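Long-range contacts in diaminopimelate decarboxylase (Methanocaldococcus jannaschii, PDB 1TWI), which catalyses the pyridoxal phosphate-dependent decarboxylation of meso-diaminopimelate to L-lysine, the last step of lysine biosynthesis, as a homodimer: residues A[115-120]-A[143-148]; A[316-321]-A[349-354]; A[337-342]-A[366-371]. All blocks are in the same frame, centred on the assembly; numbering follows the deposited sequence.

In the fold
Interaction 1 comes first along the chain. It closes a loop of 22 residues in the pyridoxal-binding barrel, where helix 117-125 leads through strand 130-133 into helix 136-149 and the two helices then meet. The other two contacts lie about 50 Å away, centre to centre, in the mixed beta sheet, and they cross: 316-321 is followed by 337-342, then 349-354 and finally 366-371, so each loop closes across the other. Strands 348-354 and 363-371 are sheet neighbours and join interactions 2 and 3 directly, through Val351 O to Arg368 N and Glu349 O to Leu370 N. Interactions 1 and 2 both reach the second subunit.

Interaction 1: residues A[115-120]-A[143-148]; sequences KTKEEI and NETAKE
Lys117 NZ is the polar atom that gathers the contact, reaching from helix 117-125 to the flank of helix 136-149. It donates to Thr145 OG1 at 2.8 Å. A second bond runs from Lys117 NZ to a water at 2.7 Å, and that water passes a hydrogen to Glu144 OE2, so this carboxylate is joined to the ammonium group indirectly. A salt bridge to Glu148 OE1 is modelled as a third tie, but the oxygen sits too close to its surroundings for its position to be certain. The shape of the lysine explains the reach: CG lies anti to the backbone N (chi1 -174°), the chain runs on nearly straight, and a bend at the last torsion (89°) turns the nitrogen to its partners. The lysine and threonine side chains run antiparallel alongside each other, CG, CD and CE of Lys117 passing Thr145 OG1 before the nitrogen bonds to it. Thr145 OG1, beside its own backbone N, also bonds to Leu141 O one turn back, so the hydroxyl links the lysine to the helix backbone. Its methyl branch serves the apolar side of the contact, Thr145 CG2 lying 3.8 Å from Ile120 CG2. The helix that carries the lysine is itself anchored at its start by a capping box. Glu119 N donates to Thr116 OG1 at 3.1 Å, while Thr116 N donates to the anti lone pair of Glu119 OE1, also at 3.1 Å; just ahead of it, Lys115 O is bonded by His308 of the second subunit. Lys117 and Ile120 further pack on Leu141, and Thr145 on Ile121, which widens the seam between two neighbouring outer helices of the alpha/beta barrel. Their strands, 108-110 and 130-133, lie side by side and parallel within it.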
loop_
_atom_site.group_PDB
_atom_site.type_symbol
_atom_site.label_atom_id
_atom_site.label_comp_id
_atom_site.label_asym_id
_atom_site.label_seq_id
_atom_site.Cartn_x
_atom_site.Cartn_y
_atom_site.Cartn_z
ATOM N N LYS A 115 -10.294 18.357 -4.596
ATOM C CA LYS A 115 -11.655 18.034 -4.933
ATOM C C LYS A 115 -11.867 18.393 -6.401
ATOM O O LYS A 115 -11.546 19.475 -6.830
ATOM C CB LYS A 115 -12.607 18.830 -4.046
ATOM C CG LYS A 115 -12.316 18.602 -2.531
ATOM C CD LYS A 115 -13.609 18.405 -1.787
ATOM C CE LYS A 115 -13.656 18.838 -0.233
ATOM N NZ LYS A 115 -12.544 19.698 0.305
ATOM N N THR A 116 -12.419 17.480 -7.159
ATOM C CA THR A 116 -12.644 17.727 -8.575
ATOM C C THR A 116 -14.035 18.267 -8.797
ATOM O O THR A 116 -14.952 18.127 -7.969
ATOM C CB THR A 116 -12.600 16.415 -9.383
ATOM O OG1 THR A 116 -13.710 15.621 -8.941
ATOM C CG2 THR A 116 -11.279 15.653 -9.180
ATOM N N LYS A 117 -14.234 18.814 -9.979
ATOM C CA LYS A 117 -15.533 19.363 -10.285
ATOM C C LYS A 117 -16.611 18.289 -10.166
ATOM O O LYS A 117 -17.711 18.547 -9.672
ATOM C CB LYS A 117 -15.558 19.937 -11.717
ATOM C CG LYS A 117 -16.899 20.658 -12.018
ATOM C CD LYS A 117 -16.699 21.596 -13.183
ATOM C CE LYS A 117 -17.737 22.701 -13.216
ATOM N NZ LYS A 117 -17.410 23.952 -12.451
ATOM N N GLU A 118 -16.321 17.086 -10.658
ATOM C CA GLU A 118 -17.334 16.030 -10.548
ATOM C C GLU A 118 -17.705 15.724 -9.082
ATOM O O GLU A 118 -18.855 15.449 -8.768
ATOM C CB GLU A 118 -16.812 14.753 -11.199
ATOM C CG GLU A 118 -16.619 14.903 -12.733
ATOM C CD GLU A 118 -15.434 15.814 -13.237
ATOM O OE1 GLU A 118 -14.389 16.172 -12.531
ATOM O OE2 GLU A 118 -15.580 16.176 -14.459
ATOM N N GLU A 119 -16.712 15.731 -8.197
ATOM C CA GLU A 119 -16.968 15.460 -6.776
ATOM C C GLU A 119 -17.778 16.588 -6.163
ATOM O O GLU A 119 -18.623 16.373 -5.280
ATOM C CB GLU A 119 -15.645 15.288 -6.012
ATOM C CG GLU A 119 -14.969 13.947 -6.313
ATOM C CD GLU A 119 -13.598 13.829 -5.634
ATOM O OE1 GLU A 119 -12.813 14.816 -5.705
ATOM O OE2 GLU A 119 -13.288 12.755 -5.067
ATOM N N ILE A 120 -17.482 17.809 -6.579
ATOM C CA ILE A 120 -18.239 18.952 -6.039
ATOM C C ILE A 120 -19.728 18.870 -6.509
ATOM O O ILE A 120 -20.646 19.117 -5.718
ATOM C CB ILE A 120 -17.541 20.274 -6.463
ATOM C CG1 ILE A 120 -16.228 20.391 -5.646
ATOM C CG2 ILE A 120 -18.454 21.514 -6.188
ATOM C CD1 ILE A 120 -15.143 21.236 -6.268
ATOM N N ASN A 143 -17.827 27.658 -5.809
ATOM C CA ASN A 143 -18.786 28.744 -6.069
ATOM C C ASN A 143 -19.179 28.701 -7.587
ATOM O O ASN A 143 -20.341 28.868 -7.932
ATOM C CB ASN A 143 -18.129 30.095 -5.709
ATOM C CG ASN A 143 -19.027 31.268 -5.958
ATOM O OD1 ASN A 143 -18.706 32.103 -6.802
ATOM N ND2 ASN A 143 -20.147 31.359 -5.238
ATOM N N GLU A 144 -18.202 28.474 -8.470
ATOM C CA GLU A 144 -18.499 28.408 -9.913
ATOM C C GLU A 144 -19.414 27.199 -10.217
ATOM O O GLU A 144 -20.339 27.288 -11.021
ATOM C CB GLU A 144 -17.200 28.287 -10.723
ATOM C CG GLU A 144 -16.410 29.602 -10.911
ATOM C CD GLU A 144 -14.962 29.331 -11.385
ATOM O OE1 GLU A 144 -14.166 30.303 -11.551
ATOM O OE2 GLU A 144 -14.617 28.126 -11.587
ATOM N N THR A 145 -19.166 26.060 -9.568
ATOM C CA THR A 145 -19.984 24.867 -9.811
ATOM C C THR A 145 -21.403 25.029 -9.264
ATOM O O THR A 145 -22.413 24.650 -9.918
ATOM C CB THR A 145 -19.279 23.638 -9.196
ATOM O OG1 THR A 145 -17.979 23.556 -9.786
ATOM C CG2 THR A 145 -20.069 22.371 -9.470
ATOM N N ALA A 146 -21.494 25.595 -8.065
ATOM C CA ALA A 146 -22.794 25.862 -7.453
ATOM C C ALA A 146 -23.559 26.813 -8.411
ATOM O O ALA A 146 -24.769 26.659 -8.627
ATOM C CB ALA A 146 -22.579 26.561 -6.047
ATOM N N LYS A 147 -22.866 27.820 -8.935
ATOM C CA LYS A 147 -23.512 28.761 -9.883
ATOM C C LYS A 147 -24.038 27.964 -11.119
ATOM O O LYS A 147 -25.183 28.160 -11.545
ATOM C CB LYS A 147 -22.517 29.799 -10.373
ATOM C CG LYS A 147 -23.097 30.795 -11.399
ATOM C CD LYS A 147 -21.959 31.642 -11.969
ATOM C CE LYS A 147 -22.424 32.884 -12.802
ATOM N NZ LYS A 147 -21.196 33.653 -13.285
ATOM N N GLU A 148 -23.233 27.037 -11.650
ATOM C CA GLU A 148 -23.694 26.263 -12.807
ATOM C C GLU A 148 -24.955 25.427 -12.515
ATOM O O GLU A 148 -25.869 25.319 -13.352
ATOM C CB GLU A 148 -22.559 25.370 -13.325
ATOM C CG GLU A 148 -21.436 26.173 -13.955
ATOM C CD GLU A 148 -20.314 25.290 -14.465
ATOM O OE1 GLU A 148 -19.876 24.400 -13.675
ATOM O OE2 GLU A 148 -19.874 25.468 -15.637
HETATM O O HOH W 1 -15.621 25.800 -13.095
#

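Interaction 2: residues A[316-321]-A[349-354]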
loop_
_atom_site.group_PDB
_atom_site.type_symbol
_atom_site.label_atom_id
_atom_site.label_comp_id
_atom_site.label_asym_id
_atom_site.label_seq_id
_atom_site.Cartn_x
_atom_site.Cartn_y
_atom_site.Cartn_z
ATOM N N LYS A 316 13.838 -17.287 15.259
ATOM C CA LYS A 316 12.913 -18.343 14.888
ATOM C C LYS A 316 11.721 -17.623 14.242
ATOM O O LYS A 316 11.040 -16.793 14.857
ATOM C CB LYS A 316 12.466 -19.167 16.097
ATOM C CG LYS A 316 11.583 -20.346 15.710
ATOM C CD LYS A 316 11.472 -21.298 16.917
ATOM C CE LYS A 316 10.364 -22.311 16.696
ATOM N NZ LYS A 316 10.393 -23.490 17.622
ATOM N N TRP A 317 11.537 -17.914 12.961
ATOM C CA TRP A 317 10.473 -17.298 12.179
ATOM C C TRP A 317 9.268 -18.203 12.098
ATOM O O TRP A 317 9.399 -19.415 11.940
ATOM C CB TRP A 317 10.927 -17.048 10.755
ATOM C CG TRP A 317 11.945 -15.991 10.584
ATOM C CD1 TRP A 317 13.322 -16.141 10.488
ATOM C CD2 TRP A 317 11.689 -14.595 10.497
ATOM N NE1 TRP A 317 13.907 -14.895 10.362
ATOM C CE2 TRP A 317 12.920 -13.943 10.368
ATOM C CE3 TRP A 317 10.523 -13.831 10.515
ATOM C CZ2 TRP A 317 13.012 -12.558 10.262
ATOM C CZ3 TRP A 317 10.615 -12.474 10.409
ATOM C CH2 TRP A 317 11.838 -11.850 10.285
ATOM N N VAL A 318 8.106 -17.580 12.173
ATOM C CA VAL A 318 6.812 -18.240 12.087
ATOM C C VAL A 318 6.182 -17.583 10.830
ATOM O O VAL A 318 6.054 -16.358 10.776
ATOM C CB VAL A 318 6.031 -17.925 13.413
ATOM C CG1 VAL A 318 4.568 -18.188 13.244
ATOM C CG2 VAL A 318 6.604 -18.821 14.546
ATOM N N MET A 319 5.842 -18.386 9.808
ATOM C CA MET A 319 5.303 -17.831 8.565
ATOM C C MET A 319 3.808 -18.055 8.488
ATOM O O MET A 319 3.352 -19.189 8.549
ATOM C CB MET A 319 5.945 -18.509 7.340
ATOM C CG MET A 319 7.487 -18.733 7.435
ATOM S SD MET A 319 8.368 -17.183 7.621
ATOM C CE MET A 319 10.096 -17.707 7.101
ATOM N N ILE A 320 3.048 -16.973 8.329
ATOM C CA ILE A 320 1.608 -17.106 8.254
ATOM C C ILE A 320 1.006 -16.705 6.906
ATOM O O ILE A 320 1.679 -16.049 6.086
ATOM C CB ILE A 320 0.907 -16.291 9.403
ATOM C CG1 ILE A 320 1.263 -14.797 9.292
ATOM C CG2 ILE A 320 1.353 -16.859 10.825
ATOM C CD1 ILE A 320 0.482 -13.974 10.309
ATOM N N ASP A 321 -0.260 -17.078 6.670
ATOM C CA ASP A 321 -0.875 -16.744 5.392
ATOM C C ASP A 321 -1.471 -15.342 5.256
ATOM O O ASP A 321 -2.038 -15.002 4.210
ATOM C CB ASP A 321 -1.850 -17.844 4.921
ATOM C CG ASP A 321 -2.958 -18.132 5.896
ATOM O OD1 ASP A 321 -3.241 -17.283 6.797
ATOM O OD2 ASP A 321 -3.566 -19.234 5.749
ATOM N N GLU A 349 7.552 -19.054 23.740
ATOM C CA GLU A 349 8.820 -18.930 23.056
ATOM C C GLU A 349 8.800 -17.585 22.352
ATOM O O GLU A 349 7.720 -17.003 22.116
ATOM C CB GLU A 349 9.018 -20.072 22.026
ATOM C CG GLU A 349 7.881 -20.168 21.043
ATOM C CD GLU A 349 8.133 -21.111 19.853
ATOM O OE1 GLU A 349 7.142 -21.323 19.080
ATOM O OE2 GLU A 349 9.285 -21.609 19.679
ATOM N N VAL A 350 9.982 -17.097 22.010
ATOM C CA VAL A 350 10.107 -15.803 21.349
ATOM C C VAL A 350 10.324 -16.073 19.875
ATOM O O VAL A 350 11.211 -16.852 19.518
ATOM C CB VAL A 350 11.324 -15.003 21.904
ATOM C CG1 VAL A 350 11.529 -13.731 21.110
ATOM C CG2 VAL A 350 11.080 -14.675 23.382
ATOM N N VAL A 351 9.504 -15.448 19.030
ATOM C CA VAL A 351 9.592 -15.637 17.581
ATOM C C VAL A 351 9.283 -14.333 16.841
ATOM O O VAL A 351 8.761 -13.394 17.436
ATOM C CB VAL A 351 8.545 -16.687 17.043
ATOM C CG1 VAL A 351 8.761 -18.070 17.642
ATOM C CG2 VAL A 351 7.121 -16.201 17.350
ATOM N N SER A 352 9.607 -14.295 15.546
ATOM C CA SER A 352 9.290 -13.148 14.687
ATOM C C SER A 352 8.223 -13.707 13.714
ATOM O O SER A 352 8.267 -14.870 13.329
ATOM C CB SER A 352 10.538 -12.663 13.960
ATOM O OG SER A 352 11.445 -12.056 14.890
ATOM N N ILE A 353 7.237 -12.896 13.359
ATOM C CA ILE A 353 6.117 -13.392 12.552
ATOM C C ILE A 353 6.116 -12.700 11.198
ATOM O O ILE A 353 6.093 -11.479 11.145
ATOM C CB ILE A 353 4.723 -13.056 13.217
ATOM C CG1 ILE A 353 4.542 -13.755 14.599
ATOM C CG2 ILE A 353 3.604 -13.599 12.355
ATOM C CD1 ILE A 353 5.072 -12.998 15.751
ATOM N N ALA A 354 6.103 -13.467 10.126
ATOM C CA ALA A 354 6.114 -12.877 8.771
ATOM C C ALA A 354 5.048 -13.433 7.839
ATOM O O ALA A 354 4.602 -14.574 8.001
ATOM C CB ALA A 354 7.490 -13.147 8.116
HETATM O O HOH W 2 7.655 -23.417 17.587
HETATM O O HOH W 3 13.333 -15.722 17.853
#
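A parallel pair of strands in the mixed beta sheet brings Trp317 and Ser352, Val318 and Ile353, and Met319 and Ala354 into register. The backbone ladder is regular. Ser352 N donates to Lys316 O and Val318 N to Ser352 O, each at 3.0 Å, and the pattern repeats two residues further along both strands with Ala354 N to Val318 O and Ile320 N to Ala354 O. The strands are markedly twisted, their short axes inclined by 42°. On the face that bears Trp317, Met319 and Ala354, Ser352 CB sits over the indole in a CH-pi contact, 3.8 Å from the centroid of the six-membered ring. Chi2 of 96° turns the indole plane nearly perpendicular to that of CA, CB and CG, offering one face to Ser352 CB. Trp317 CE3 also comes to 3.9 Å from Ala354 CB. This face turns to the dimer interface, where Lys177 and Lys179 of the second subunit pack on Trp317 and Ala354. Flanked by strand 300-311 beside 316-320 and by strand 363-371 beside 348-354, the pair is the parallel step in an otherwise antiparallel run of four. The other face is aliphatic: Val318 CG2 meets Val351 CB at 3.8 Å, and Ile320 CD1 lies against Ile353 CG2, with Leu379 touching Val318, Ile320 and Ile353. At the N-terminal ends of the two strands the extended Lys316 meets the Glu349 chain roughly perpendicularly, NZ forming a salt bridge with the syn lone pair of OE2 at 3.0 Å. A water joins Lys316 NZ to Glu349 OE1, which Val373 N also bonds.

Interaction 3: residues A[337-342]-A[366-371]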
loop_
_atom_site.group_PDB
_atom_site.type_symbol
_atom_site.label_atom_id
_atom_site.label_comp_id
_atom_site.label_asym_id
_atom_site.label_seq_id
_atom_site.Cartn_x
_atom_site.Cartn_y
_atom_site.Cartn_z
ATOM N N HIS A 337 1.661 -3.901 16.487
ATOM C CA HIS A 337 0.359 -4.510 16.743
ATOM C C HIS A 337 0.626 -5.704 17.673
ATOM O O HIS A 337 1.595 -6.399 17.490
ATOM C CB HIS A 337 -0.338 -5.063 15.493
ATOM C CG HIS A 337 -0.804 -4.000 14.548
ATOM N ND1 HIS A 337 -2.127 -3.610 14.446
ATOM C CD2 HIS A 337 -0.111 -3.236 13.671
ATOM C CE1 HIS A 337 -2.224 -2.648 13.539
ATOM N NE2 HIS A 337 -1.013 -2.402 13.057
ATOM N N HIS A 338 -0.218 -5.886 18.679
ATOM C CA HIS A 338 -0.137 -7.012 19.607
ATOM C C HIS A 338 -0.528 -8.295 18.807
ATOM O O HIS A 338 -1.425 -8.278 17.982
ATOM C CB HIS A 338 -1.133 -6.770 20.741
ATOM C CG HIS A 338 -1.032 -7.778 21.829
ATOM N ND1 HIS A 338 -2.133 -8.456 22.324
ATOM C CD2 HIS A 338 0.044 -8.260 22.498
ATOM C CE1 HIS A 338 -1.740 -9.308 23.261
ATOM N NE2 HIS A 338 -0.422 -9.214 23.379
ATOM N N ILE A 339 0.166 -9.389 19.050
ATOM C CA ILE A 339 -0.080 -10.627 18.332
ATOM C C ILE A 339 -0.075 -11.780 19.337
ATOM O O ILE A 339 0.784 -11.811 20.208
ATOM C CB ILE A 339 1.058 -10.883 17.290
ATOM C CG1 ILE A 339 1.053 -9.762 16.229
ATOM C CG2 ILE A 339 0.898 -12.270 16.580
ATOM C CD1 ILE A 339 2.331 -9.736 15.351
ATOM N N ILE A 340 -1.014 -12.721 19.208
ATOM C CA ILE A 340 -1.068 -13.898 20.076
ATOM C C ILE A 340 -1.380 -15.169 19.266
ATOM O O ILE A 340 -1.815 -15.130 18.100
ATOM C CB ILE A 340 -2.222 -13.825 21.115
ATOM C CG1 ILE A 340 -3.567 -13.878 20.367
ATOM C CG2 ILE A 340 -2.135 -12.502 21.989
ATOM C CD1 ILE A 340 -4.783 -13.806 21.333
ATOM N N ASN A 341 -1.157 -16.305 19.913
ATOM C CA ASN A 341 -1.529 -17.578 19.339
ATOM C C ASN A 341 -2.976 -17.678 19.822
ATOM O O ASN A 341 -3.276 -17.336 20.967
ATOM C CB ASN A 341 -0.731 -18.710 19.983
ATOM C CG ASN A 341 -0.860 -20.021 19.221
ATOM O OD1 ASN A 341 -1.945 -20.352 18.692
ATOM N ND2 ASN A 341 0.234 -20.780 19.171
ATOM N N CYS A 342 -3.888 -18.113 18.970
ATOM C CA CYS A 342 -5.274 -18.287 19.418
ATOM C C CYS A 342 -5.436 -19.460 20.373
ATOM O O CYS A 342 -6.492 -19.610 20.959
ATOM C CB CYS A 342 -6.208 -18.534 18.223
ATOM S SG CYS A 342 -6.500 -16.960 17.302
ATOM N N ARG A 366 8.467 -8.658 15.533
ATOM C CA ARG A 366 9.761 -9.290 15.792
ATOM C C ARG A 366 9.968 -9.541 17.311
ATOM O O ARG A 366 9.496 -8.763 18.171
ATOM C CB ARG A 366 10.868 -8.363 15.272
ATOM C CG ARG A 366 10.877 -8.143 13.769
ATOM C CD ARG A 366 11.913 -7.073 13.391
ATOM N NE ARG A 366 12.207 -7.034 11.944
ATOM C CZ ARG A 366 11.428 -6.467 11.010
ATOM N NH1 ARG A 366 10.277 -5.874 11.336
ATOM N NH2 ARG A 366 11.804 -6.472 9.728
ATOM N N ASP A 367 10.644 -10.642 17.628
ATOM C CA ASP A 367 10.936 -10.962 19.007
ATOM C C ASP A 367 9.711 -10.908 19.889
ATOM O O ASP A 367 9.724 -10.267 20.925
ATOM C CB ASP A 367 12.000 -9.994 19.507
ATOM C CG ASP A 367 13.255 -10.039 18.637
ATOM O OD1 ASP A 367 13.875 -8.990 18.430
ATOM O OD2 ASP A 367 13.620 -11.131 18.130
ATOM N N ARG A 368 8.634 -11.562 19.465
ATOM C CA ARG A 368 7.428 -11.581 20.253
ATOM C C ARG A 368 7.318 -12.851 21.069
ATOM O O ARG A 368 7.581 -13.945 20.574
ATOM C CB ARG A 368 6.207 -11.491 19.323
ATOM C CG ARG A 368 6.240 -10.233 18.445
ATOM C CD ARG A 368 6.185 -8.888 19.281
ATOM N NE ARG A 368 5.890 -7.795 18.360
ATOM C CZ ARG A 368 4.666 -7.413 17.992
ATOM N NH1 ARG A 368 3.594 -8.027 18.481
ATOM N NH2 ARG A 368 4.518 -6.413 17.121
ATOM N N GLU A 369 6.882 -12.725 22.312
ATOM C CA GLU A 369 6.693 -13.917 23.135
ATOM C C GLU A 369 5.296 -14.417 22.864
ATOM O O GLU A 369 4.299 -13.715 23.099
ATOM C CB GLU A 369 6.819 -13.619 24.633
ATOM C CG GLU A 369 6.642 -14.872 25.475
ATOM C CD GLU A 369 6.994 -14.679 26.984
ATOM O OE1 GLU A 369 6.301 -13.925 27.685
ATOM O OE2 GLU A 369 7.969 -15.290 27.445
ATOM N N LEU A 370 5.190 -15.641 22.387
ATOM C CA LEU A 370 3.860 -16.171 22.129
ATOM C C LEU A 370 3.765 -17.598 22.695
ATOM O O LEU A 370 4.790 -18.252 22.869
ATOM C CB LEU A 370 3.604 -16.283 20.604
ATOM C CG LEU A 370 3.880 -15.138 19.635
ATOM C CD1 LEU A 370 3.168 -15.513 18.373
ATOM C CD2 LEU A 370 3.465 -13.804 20.122
ATOM N N ASP A 371 2.556 -18.071 22.945
ATOM C CA ASP A 371 2.399 -19.486 23.309
ATOM C C ASP A 371 2.940 -20.256 22.104
ATOM O O ASP A 371 2.683 -19.890 20.939
ATOM C CB ASP A 371 0.936 -19.861 23.558
ATOM C CG ASP A 371 0.431 -19.355 24.924
ATOM O OD1 ASP A 371 0.516 -18.132 25.125
ATOM O OD2 ASP A 371 -0.039 -20.165 25.787
HETATM O O HOH W 4 2.872 -10.180 20.481
HETATM O O HOH W 5 1.430 -13.195 22.710
HETATM O O HOH W 6 0.320 -16.146 22.425
HETATM O O HOH W 7 -2.054 -17.240 23.624
#
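Arg368 grips the carbonyl oxygen of His337 end-on with both terminal nitrogens, NH1 at 2.8 Å and NH2 at 2.9 Å. The oxygen lies at the guanidinium edge, in its plane, and sharing this one acceptor leaves both bonds clearly bent. A bend at chi2 (-63°) folds the arginine back so that it lies athwart the Ile339 side chain, with NH1 3.8 Å from Ile339 CD1. Leu370 fills the next place, its CD2 pressed to 3.3 Å from Ile339 O, and at the far end Asn341 ND2 donates to Asp371 O, from well above the carbonyl plane. The same amide nitrogen also serves Asp377.

The backbones themselves stand looser. Strands 339-341 and 368-371 run nearly parallel, at 26°, yet water fills the seam where a backbone ladder might be expected: one molecule links Ile339 O to Glu369 O, and another accepts from both Asn341 N and Asp371 N. Since strand 339-341 pairs with 378-382, and strand 363-371 with 348-354, this seam brings the curled sheet round on itself. His337 ND1 is bonded to Phe382 O, and the ring packs near Arg329, which lines the lysine pocket. The chemistry implies a closure made by side chains and water, in which the N-H groups of one arginine probably polarise the His337 carbonyl while fixing the guanidinium's rotation.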